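Local coordinates for protein motility-associated killing factor MakB (Vibrio cholerae serotype O1, PDB 6W1W) that is one component of a three-component cytotoxin structurally similar to alpha-pore-forming toxins, and probably takes part in forming a membrane pore, at residues Tyr20-Asp30 and Phe65-Phe73. Sequence-based numbering, arbitrary orientation. Where two conformers were deposited one is given.
Sequences YTDFLGISNYD and FMQQKPKIF
Lys69 reaches across to helix 20-30 and divides its ammonium group between two acceptors. NZ forms a salt bridge with Asp30 OD2 at 3.2 Å, its hydrogen bond weak, and gives a second weak bond to the main-chain carbonyl Ser27 O at 3.5 Å. A bend in the lysine chain at chi3 (53°) turns NZ toward this pair, while its CD lies against Ser27 CB. Ser27 OG does not join in: it bonds back to Leu24 O of its own helix at 3.0 Å. The Asp30 carboxylate also packs against the side chain of Met66, whose CG and SD touch it without hydrogen bonding.

Toward Phe73 the packing is mainly aromatic and aliphatic. Phe73 CB sits over one face of the Phe23 ring in a CH-pi contact, 4.0 Å from the centroid, and the two rings are inclined at 49°. Lys69 O meets the edge of Phe23 near its plane, and Lys69 O also accepts the backbone bond from Phe73 N, one turn on. Phe65 O accepts from both Gln68 N and Lys69 N at the break between helices 46-66 and 69-90. Ile26 CG2 packs on the Phe65 ring, and Phe128 of helix 100-151 meets Phe23 edge-to-face. Here the nearly antiparallel segments 20-30 and 69-73 (166°) belong to an elongated bundle of long helices, as in alpha-pore-forming toxins.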
# COMPACT_ATOMS: atom_id res chain seq x y z
N TYR A 20 -5.95 -4.60 3.10
CA TYR A 20 -5.16 -5.09 1.97
C TYR A 20 -4.84 -3.95 1.01
O TYR A 20 -3.70 -3.81 0.56
CB TYR A 20 -5.92 -6.21 1.26
CG TYR A 20 -5.24 -6.78 0.03
CD1 TYR A 20 -3.90 -7.13 0.04
CD2 TYR A 20 -5.97 -7.01 -1.14
CE1 TYR A 20 -3.29 -7.67 -1.09
CE2 TYR A 20 -5.37 -7.55 -2.26
CZ TYR A 20 -4.03 -7.88 -2.24
OH TYR A 20 -3.44 -8.42 -3.36
N THR A 21 -5.84 -3.13 0.69
CA THR A 21 -5.61 -1.95 -0.15
C THR A 21 -4.55 -1.04 0.46
O THR A 21 -3.60 -0.62 -0.22
CB THR A 21 -6.92 -1.19 -0.36
OG1 THR A 21 -7.78 -1.94 -1.23
CG2 THR A 21 -6.66 0.20 -0.95
N ASP A 22 -4.69 -0.73 1.75
CA ASP A 22 -3.71 0.10 2.43
C ASP A 22 -2.37 -0.59 2.61
O ASP A 22 -1.38 0.08 2.93
CB ASP A 22 -4.25 0.55 3.79
CG ASP A 22 -5.36 1.58 3.66
OD1 ASP A 22 -6.45 1.36 4.21
OD2 ASP A 22 -5.13 2.60 2.97
N PHE A 23 -2.31 -1.90 2.42
CA PHE A 23 -1.02 -2.58 2.39
C PHE A 23 -0.36 -2.44 1.03
O PHE A 23 0.84 -2.15 0.94
CB PHE A 23 -1.19 -4.06 2.74
CG PHE A 23 -0.28 -4.54 3.83
CD1 PHE A 23 1.05 -4.82 3.57
CD2 PHE A 23 -0.76 -4.72 5.12
CE1 PHE A 23 1.89 -5.26 4.58
CE2 PHE A 23 0.07 -5.16 6.13
CZ PHE A 23 1.39 -5.43 5.86
N LEU A 24 -1.13 -2.64 -0.04
CA LEU A 24 -0.58 -2.56 -1.40
C LEU A 24 -0.08 -1.16 -1.70
O LEU A 24 1.06 -0.98 -2.15
CB LEU A 24 -1.65 -2.99 -2.41
CG LEU A 24 -2.17 -4.41 -2.26
CD1 LEU A 24 -3.56 -4.53 -2.86
CD2 LEU A 24 -1.22 -5.41 -2.89
N GLY A 25 -0.91 -0.15 -1.47
CA GLY A 25 -0.50 1.23 -1.69
C GLY A 25 0.70 1.63 -0.86
O GLY A 25 1.35 2.64 -1.16
N ILE A 26 1.01 0.86 0.17
CA ILE A 26 2.17 1.10 1.02
C ILE A 26 3.34 0.21 0.61
O ILE A 26 4.49 0.65 0.61
CB ILE A 26 1.79 0.89 2.50
CG1 ILE A 26 1.32 2.20 3.15
CG2 ILE A 26 2.94 0.26 3.30
CD1 ILE A 26 0.13 2.86 2.50
N SER A 27 3.05 -1.03 0.23
CA SER A 27 4.09 -2.01 -0.06
C SER A 27 4.93 -1.63 -1.27
O SER A 27 6.05 -2.14 -1.42
CB SER A 27 3.48 -3.40 -0.27
OG SER A 27 2.64 -3.42 -1.41
N ASN A 28 4.43 -0.75 -2.14
CA ASN A 28 5.21 -0.30 -3.28
C ASN A 28 5.78 1.10 -3.10
O ASN A 28 6.56 1.56 -3.94
CB ASN A 28 4.36 -0.37 -4.56
CG ASN A 28 4.23 -1.80 -5.08
OD1 ASN A 28 5.15 -2.32 -5.71
ND2 ASN A 28 3.09 -2.43 -4.82
N TYR A 29 5.43 1.79 -2.00
CA TYR A 29 6.18 2.98 -1.63
C TYR A 29 7.62 2.61 -1.30
O TYR A 29 8.53 3.41 -1.54
CB TYR A 29 5.52 3.68 -0.44
CG TYR A 29 6.31 4.86 0.08
CD1 TYR A 29 6.16 6.12 -0.50
CD2 TYR A 29 7.21 4.73 1.14
CE1 TYR A 29 6.88 7.21 -0.04
CE2 TYR A 29 7.93 5.81 1.60
CZ TYR A 29 7.77 7.05 1.02
OH TYR A 29 8.48 8.13 1.47
N ASP A 30 7.82 1.42 -0.75
CA ASP A 30 9.17 0.89 -0.60
C ASP A 30 9.84 0.71 -1.95
O ASP A 30 10.92 1.27 -2.21
CB ASP A 30 9.13 -0.43 0.18
CG ASP A 30 10.45 -1.17 0.13
OD1 ASP A 30 11.47 -0.64 0.63
OD2 ASP A 30 10.48 -2.30 -0.41
N PHE A 65 10.94 -0.72 8.10
CA PHE A 65 9.60 -1.20 7.81
C PHE A 65 9.60 -2.20 6.65
O PHE A 65 8.82 -3.16 6.65
CB PHE A 65 8.68 -0.01 7.51
CG PHE A 65 7.95 -0.09 6.19
CD1 PHE A 65 8.54 0.40 5.03
CD2 PHE A 65 6.68 -0.63 6.11
CE1 PHE A 65 7.88 0.33 3.81
CE2 PHE A 65 6.01 -0.69 4.90
CZ PHE A 65 6.61 -0.21 3.75
N MET A 66 10.48 -1.99 5.66
CA MET A 66 10.52 -2.84 4.47
C MET A 66 10.67 -4.32 4.83
O MET A 66 10.13 -5.18 4.13
CB MET A 66 11.67 -2.40 3.56
CG MET A 66 12.04 -3.39 2.45
SD MET A 66 13.61 -2.99 1.63
CE MET A 66 13.86 -4.48 0.65
N GLN A 67 11.39 -4.63 5.91
CA GLN A 67 11.59 -6.01 6.33
C GLN A 67 10.53 -6.48 7.32
O GLN A 67 10.53 -7.66 7.69
CB GLN A 67 12.99 -6.18 6.92
CG GLN A 67 14.10 -5.79 5.95
CD GLN A 67 15.49 -5.96 6.54
OE1 GLN A 67 16.47 -5.43 6.01
NE2 GLN A 67 15.58 -6.70 7.64
N GLN A 68 9.63 -5.60 7.75
CA GLN A 68 8.49 -6.01 8.56
C GLN A 68 7.21 -6.16 7.76
O GLN A 68 6.26 -6.79 8.24
CB GLN A 68 8.26 -5.01 9.70
CG GLN A 68 9.29 -5.11 10.81
CD GLN A 68 9.33 -6.48 11.45
OE1 GLN A 68 8.36 -6.92 12.08
NE2 GLN A 68 10.45 -7.18 11.30
N LYS A 69 7.15 -5.59 6.55
CA LYS A 69 5.94 -5.67 5.74
C LYS A 69 5.55 -7.11 5.40
O LYS A 69 4.39 -7.47 5.65
CB LYS A 69 6.11 -4.81 4.48
CG LYS A 69 5.40 -5.32 3.24
CD LYS A 69 5.94 -4.63 1.98
CE LYS A 69 7.45 -4.77 1.89
NZ LYS A 69 8.03 -4.02 0.74
N PRO A 70 6.43 -7.97 4.89
CA PRO A 70 6.02 -9.37 4.67
C PRO A 70 5.76 -10.13 5.96
O PRO A 70 5.00 -11.10 5.95
CB PRO A 70 7.20 -9.98 3.90
CG PRO A 70 8.36 -9.15 4.30
CD PRO A 70 7.83 -7.75 4.45
N LYS A 71 6.35 -9.71 7.08
CA LYS A 71 6.09 -10.39 8.35
C LYS A 71 4.71 -10.03 8.89
O LYS A 71 3.95 -10.91 9.31
CB LYS A 71 7.17 -10.03 9.37
CG LYS A 71 8.52 -10.70 9.15
CD LYS A 71 9.46 -10.42 10.32
CE LYS A 71 10.73 -11.26 10.24
NZ LYS A 71 11.60 -10.87 9.09
N ILE A 72 4.37 -8.74 8.89
CA ILE A 72 3.09 -8.29 9.45
C ILE A 72 1.93 -8.78 8.59
O ILE A 72 0.88 -9.18 9.10
CB ILE A 72 3.08 -6.76 9.61
CG1 ILE A 72 4.11 -6.32 10.64
CG2 ILE A 72 1.70 -6.27 10.00
CD1 ILE A 72 3.80 -6.78 12.05
N PHE A 73 2.10 -8.74 7.26
CA PHE A 73 1.02 -9.16 6.37
C PHE A 73 0.70 -10.64 6.54
O PHE A 73 -0.46 -11.02 6.70
CB PHE A 73 1.39 -8.84 4.92
CG PHE A 73 0.38 -9.32 3.92
CD1 PHE A 73 0.74 -10.21 2.92
CD2 PHE A 73 -0.94 -8.90 3.99
CE1 PHE A 73 -0.18 -10.66 2.00
CE2 PHE A 73 -1.87 -9.34 3.07
CZ PHE A 73 -1.49 -10.23 2.08